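Local structure of YcaO (Methanopyrus kandleri, 6CIB) at residues W171-V174 with E175-I179; T281-R284 with L285-N289. The protein binds adenine nucleotide and magnesium and, as a YcaO-family enzyme, probably uses ATP to drive backbone thioamidation of ribosomal peptides. All blocks are in the same frame, centred on the assembly; numbering follows the deposited sequence.

Contact 1 of 2, residues W171-V174 with E175-I179; sequences WSIV and EYFRI
Trp171 and Glu175, one helical turn apart, join side chain to side chain: the indole NE1 donates to Glu175 OE2 over 3.0 Å, with an N-H...O angle of 145°. The oxygen lies at the edge of the indole, in its plane, and accepts on its anti lone pair, while the carboxylate plane is turned 68° from the ring. With Glu175 CG beside the backbone N (chi1 -58°), CG sits 3.4 Å from Trp171 O, and a bend at chi2 then swings the carboxylate to the indole edge. The same OE2 takes a second indole N-H from Trp292, and OE1 is bonded to His291, so the carboxylate is fixed at both oxygens.

The tight apolar part is at the helix end. Arg178 turns to positive phi and Ile179 N reaches back to Val174 O (2.9 Å), the six-to-one bond of a Schellman motif; its companion, Arg178 N to Glu175 O, is weak at 3.5 Å. Ile179 thereby folds under the last turn, with CD1 3.6 Å from Ile173 CG2 and CB 4.3 Å from Val174 CG2. Buried Ile173 meets partly exposed Phe177 more loosely, CG1 to CE2 4.4 Å. Tyr176 and Arg178 form the solvent side, where Tyr176 sets CD2 over the Phe177 ring face.

Trp171 and Val174 pack on Leu209 of strand 203-209, Val174 also meets Trp292 of helix 290-293, and Ile173 and Tyr176 touch Met367 in a loop.

Contact 2 of 2, residues T281-R284 with L285-N289; sequences TPER and LKRLN
Thr281, at the N-cap position of helix 282-288, makes no side-chain capping bond; its carbonyl instead starts the helical bonding, receiving Leu285 N at 2.9 Å and nearly straight (165°). Pro282 O follows by accepting Lys286 N. Glu283 O takes Arg287 N, and the side chain of Glu283 serves two residues on the next turn. Its CG stands anti to the backbone N (chi1 -153°) and the chain bends at chi2, bringing OE2 alongside the Lys286 methylenes, 3.4 Å from CD. The salt bridge from OE2 to Lys286 NZ is long, 4.0 Å. Towards Arg287 it is CG that makes the contact, 3.3 Å from NH1; OE2 lies well out of the guanidinium plane, so this pairing is one of charge without a directed N-H. Arg284, bent at chi2 and chi3, meets Leu288 loosely, NH1 being 4.1 Å from CD2, while Arg284 O binds Leu288 N. Beyond the last turn, Asn289 ND2 bonds Leu285 O at 3.2 Å.

Pro282 and Leu285 face the body of the protein, both packing on Met231 in the loop after strand 217-224 and Leu285 also on Val228, while Lys286 NZ forms a salt bridge with Glu224 at the end of that strand.

In the fold
Each contact lies within its own helix, at a different depth. Contact 1 is partly buried, with three buried residues, and has two separate parts: a carboxylate held by indole and imidazole groups, and aliphatic packing where the helix ends. Contact 2 has no buried residue; main-chain bonds carry its turn, and the charged side chains meeting across it pair only at long range or without direction. Contact 1 belongs to helix 154-177, whose Glu164 binds magnesium in a structure of this protein though not in this model; contact 2 is remote from the annotated sites. Their centres are 17 Å apart, and a probable hydrogen bond, Arg178 NH2 to Leu288 O at 3.1 Å, links the ends of helices 154-177 and 282-288.

Contact 1 of 2, residues W171-V174 with E175-I179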
loop_
_atom_site.group_PDB
_atom_site.type_symbol
_atom_site.label_atom_id
_atom_site.label_comp_id
_atom_site.label_asym_id
_atom_site.label_seq_id
_atom_site.Cartn_x
_atom_site.Cartn_y
_atom_site.Cartn_z
ATOM N N TRP A 171 -2.873 10.469 -1.936
ATOM C CA TRP A 171 -4.286 10.351 -1.594
ATOM C C TRP A 171 -4.663 11.290 -0.435
ATOM O O TRP A 171 -5.695 11.961 -0.502
ATOM C CB TRP A 171 -4.641 8.880 -1.317
ATOM C CG TRP A 171 -6.081 8.595 -1.009
ATOM C CD1 TRP A 171 -7.166 9.378 -1.303
ATOM C CD2 TRP A 171 -6.601 7.415 -0.379
ATOM N NE1 TRP A 171 -8.319 8.776 -0.869
ATOM C CE2 TRP A 171 -8.009 7.572 -0.296
ATOM C CE3 TRP A 171 -6.016 6.247 0.140
ATOM C CZ2 TRP A 171 -8.845 6.602 0.281
ATOM C CZ3 TRP A 171 -6.846 5.282 0.720
ATOM C CH2 TRP A 171 -8.249 5.465 0.775
ATOM N N SER A 172 -3.808 11.357 0.589
ATOM C CA SER A 172 -4.010 12.257 1.734
ATOM C C SER A 172 -4.026 13.740 1.344
ATOM O O SER A 172 -4.830 14.504 1.864
ATOM C CB SER A 172 -2.955 12.011 2.800
ATOM O OG SER A 172 -3.108 10.729 3.366
ATOM N N ILE A 173 -3.146 14.119 0.421
ATOM C CA ILE A 173 -3.103 15.470 -0.148
ATOM C C ILE A 173 -4.395 15.834 -0.893
ATOM O O ILE A 173 -4.951 16.910 -0.672
ATOM C CB ILE A 173 -1.792 15.679 -0.973
ATOM C CG1 ILE A 173 -0.780 16.468 -0.146
ATOM C CG2 ILE A 173 -2.002 16.404 -2.294
ATOM C CD1 ILE A 173 -0.237 15.717 1.048
ATOM N N VAL A 174 -4.868 14.917 -1.737
ATOM C CA VAL A 174 -6.121 15.075 -2.480
ATOM C C VAL A 174 -7.324 15.255 -1.542
ATOM O O VAL A 174 -8.127 16.154 -1.754
ATOM C CB VAL A 174 -6.318 13.914 -3.502
ATOM C CG1 VAL A 174 -7.720 13.913 -4.114
ATOM C CG2 VAL A 174 -5.275 14.008 -4.611
ATOM N N GLU A 175 -7.423 14.431 -0.499
ATOM C CA GLU A 175 -8.525 14.525 0.471
ATOM C C GLU A 175 -8.440 15.749 1.402
ATOM O O GLU A 175 -9.461 16.370 1.696
ATOM C CB GLU A 175 -8.661 13.241 1.309
ATOM C CG GLU A 175 -8.896 11.946 0.529
ATOM C CD GLU A 175 -10.227 11.854 -0.206
ATOM O OE1 GLU A 175 -11.119 12.703 -0.014
ATOM O OE2 GLU A 175 -10.386 10.902 -0.997
ATOM N N TYR A 176 -7.234 16.081 1.863
ATOM C CA TYR A 176 -7.027 17.227 2.766
ATOM C C TYR A 176 -7.434 18.556 2.115
ATOM O O TYR A 176 -8.154 19.342 2.725
ATOM C CB TYR A 176 -5.571 17.288 3.239
ATOM C CG TYR A 176 -5.304 18.256 4.373
ATOM C CD1 TYR A 176 -5.505 17.875 5.706
ATOM C CD2 TYR A 176 -4.824 19.544 4.119
ATOM C CE1 TYR A 176 -5.250 18.757 6.752
ATOM C CE2 TYR A 176 -4.565 20.437 5.157
ATOM C CZ TYR A 176 -4.779 20.037 6.470
ATOM O OH TYR A 176 -4.523 20.913 7.498
ATOM N N PHE A 177 -6.977 18.780 0.881
ATOM C CA PHE A 177 -7.247 20.009 0.134
ATOM C C PHE A 177 -8.456 19.899 -0.782
ATOM O O PHE A 177 -8.821 20.882 -1.428
ATOM C CB PHE A 177 -6.036 20.401 -0.716
ATOM C CG PHE A 177 -4.833 20.801 0.082
ATOM C CD1 PHE A 177 -4.814 22.004 0.801
ATOM C CD2 PHE A 177 -3.702 19.982 0.107
ATOM C CE1 PHE A 177 -3.689 22.373 1.533
ATOM C CE2 PHE A 177 -2.576 20.348 0.840
ATOM C CZ PHE A 177 -2.570 21.543 1.552
ATOM N N ARG A 178 -9.064 18.710 -0.841
ATOM C CA ARG A 178 -10.148 18.401 -1.792
ATOM C C ARG A 178 -9.778 18.804 -3.223
ATOM O O ARG A 178 -10.527 19.509 -3.910
ATOM C CB ARG A 178 -11.489 18.983 -1.335
ATOM C CG ARG A 178 -12.008 18.312 -0.084
ATOM C CD ARG A 178 -13.474 18.600 0.138
ATOM N NE ARG A 178 -14.093 17.478 0.834
ATOM C CZ ARG A 178 -14.967 16.633 0.294
ATOM N NH1 ARG A 178 -15.370 16.777 -0.966
ATOM N NH2 ARG A 178 -15.455 15.643 1.027
ATOM N N ILE A 179 -8.588 18.362 -3.637
ATOM C CA ILE A 179 -8.095 18.521 -5.001
ATOM C C ILE A 179 -8.956 17.673 -5.936
ATOM O O ILE A 179 -9.356 16.563 -5.578
ATOM C CB ILE A 179 -6.600 18.104 -5.120
ATOM C CG1 ILE A 179 -5.727 18.968 -4.191
ATOM C CG2 ILE A 179 -6.115 18.186 -6.569
ATOM C CD1 ILE A 179 -4.267 18.564 -4.106
#

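Contact 2 of 2, residues T281-R284 with L285-N289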
loop_
_atom_site.group_PDB
_atom_site.type_symbol
_atom_site.label_atom_id
_atom_site.label_comp_id
_atom_site.label_asym_id
_atom_site.label_seq_id
_atom_site.Cartn_x
_atom_site.Cartn_y
_atom_site.Cartn_z
ATOM N N THR A 281 -27.110 7.016 -0.453
ATOM C CA THR A 281 -27.532 6.740 -1.813
ATOM C C THR A 281 -26.306 6.889 -2.755
ATOM O O THR A 281 -25.387 7.662 -2.435
ATOM C CB THR A 281 -28.729 7.665 -2.158
ATOM O OG1 THR A 281 -29.751 6.923 -2.818
ATOM C CG2 THR A 281 -28.330 8.851 -2.965
ATOM N N PRO A 282 -26.278 6.153 -3.900
ATOM C CA PRO A 282 -25.159 6.321 -4.847
ATOM C C PRO A 282 -24.944 7.768 -5.302
ATOM O O PRO A 282 -23.792 8.220 -5.375
ATOM C CB PRO A 282 -25.554 5.434 -6.036
ATOM C CG PRO A 282 -26.450 4.395 -5.447
ATOM C CD PRO A 282 -27.190 5.067 -4.330
ATOM N N GLU A 283 -26.034 8.490 -5.581
ATOM C CA GLU A 283 -25.918 9.872 -6.063
ATOM C C GLU A 283 -25.436 10.853 -4.983
ATOM O O GLU A 283 -24.705 11.804 -5.292
ATOM C CB GLU A 283 -27.214 10.350 -6.733
ATOM C CG GLU A 283 -27.022 11.446 -7.786
ATOM C CD GLU A 283 -26.137 11.046 -8.967
ATOM O OE1 GLU A 283 -26.386 9.993 -9.596
ATOM O OE2 GLU A 283 -25.187 11.801 -9.279
ATOM N N ARG A 284 -25.827 10.615 -3.732
ATOM C CA ARG A 284 -25.293 11.410 -2.622
ATOM C C ARG A 284 -23.816 11.112 -2.329
ATOM O O ARG A 284 -23.053 12.029 -2.005
ATOM C CB ARG A 284 -26.136 11.308 -1.342
ATOM C CG ARG A 284 -25.490 12.044 -0.173
ATOM C CD ARG A 284 -26.408 13.006 0.538
ATOM N NE ARG A 284 -26.612 14.277 -0.166
ATOM C CZ ARG A 284 -26.250 15.483 0.286
ATOM N NH1 ARG A 284 -25.644 15.632 1.461
ATOM N NH2 ARG A 284 -26.502 16.556 -0.449
ATOM N N LEU A 285 -23.420 9.844 -2.434
ATOM C CA LEU A 285 -21.999 9.499 -2.295
ATOM C C LEU A 285 -21.166 10.272 -3.316
ATOM O O LEU A 285 -20.152 10.868 -2.949
ATOM C CB LEU A 285 -21.755 7.983 -2.357
ATOM C CG LEU A 285 -20.341 7.495 -1.974
ATOM C CD1 LEU A 285 -19.855 8.028 -0.629
ATOM C CD2 LEU A 285 -20.256 5.974 -2.026
ATOM N N LYS A 286 -21.634 10.292 -4.568
ATOM C CA LYS A 286 -21.053 11.110 -5.645
ATOM C C LYS A 286 -20.896 12.581 -5.259
ATOM O O LYS A 286 -19.827 13.160 -5.463
ATOM C CB LYS A 286 -21.912 11.031 -6.915
ATOM C CG LYS A 286 -21.472 10.010 -7.942
ATOM C CD LYS A 286 -22.236 10.172 -9.251
ATOM C CE LYS A 286 -21.647 11.260 -10.139
ATOM N NZ LYS A 286 -22.000 11.038 -11.570
ATOM N N ARG A 287 -21.966 13.169 -4.715
ATOM C CA ARG A 287 -21.980 14.580 -4.305
ATOM C C ARG A 287 -21.043 14.900 -3.149
ATOM O O ARG A 287 -20.423 15.966 -3.136
ATOM C CB ARG A 287 -23.401 15.049 -3.978
ATOM C CG ARG A 287 -24.125 15.596 -5.191
ATOM C CD ARG A 287 -25.511 16.124 -4.861
ATOM N NE ARG A 287 -26.156 16.598 -6.082
ATOM C CZ ARG A 287 -26.905 15.850 -6.894
ATOM N NH1 ARG A 287 -27.145 14.571 -6.620
ATOM N NH2 ARG A 287 -27.424 16.391 -7.987
ATOM N N LEU A 288 -20.944 13.978 -2.188
ATOM C CA LEU A 288 -19.981 14.095 -1.089
ATOM C C LEU A 288 -18.530 13.926 -1.562
ATOM O O LEU A 288 -17.598 14.381 -0.889
ATOM C CB LEU A 288 -20.313 13.107 0.040
ATOM C CG LEU A 288 -21.624 13.281 0.826
ATOM C CD1 LEU A 288 -21.822 12.104 1.775
ATOM C CD2 LEU A 288 -21.692 14.604 1.582
ATOM N N ASN A 289 -18.359 13.300 -2.728
ATOM C CA ASN A 289 -17.039 13.032 -3.297
ATOM C C ASN A 289 -16.837 13.658 -4.679
ATOM O O ASN A 289 -16.209 13.064 -5.564
ATOM C CB ASN A 289 -16.776 11.525 -3.303
ATOM C CG ASN A 289 -16.450 11.001 -1.928
ATOM O OD1 ASN A 289 -15.350 11.203 -1.430
ATOM N ND2 ASN A 289 -17.407 10.336 -1.300
#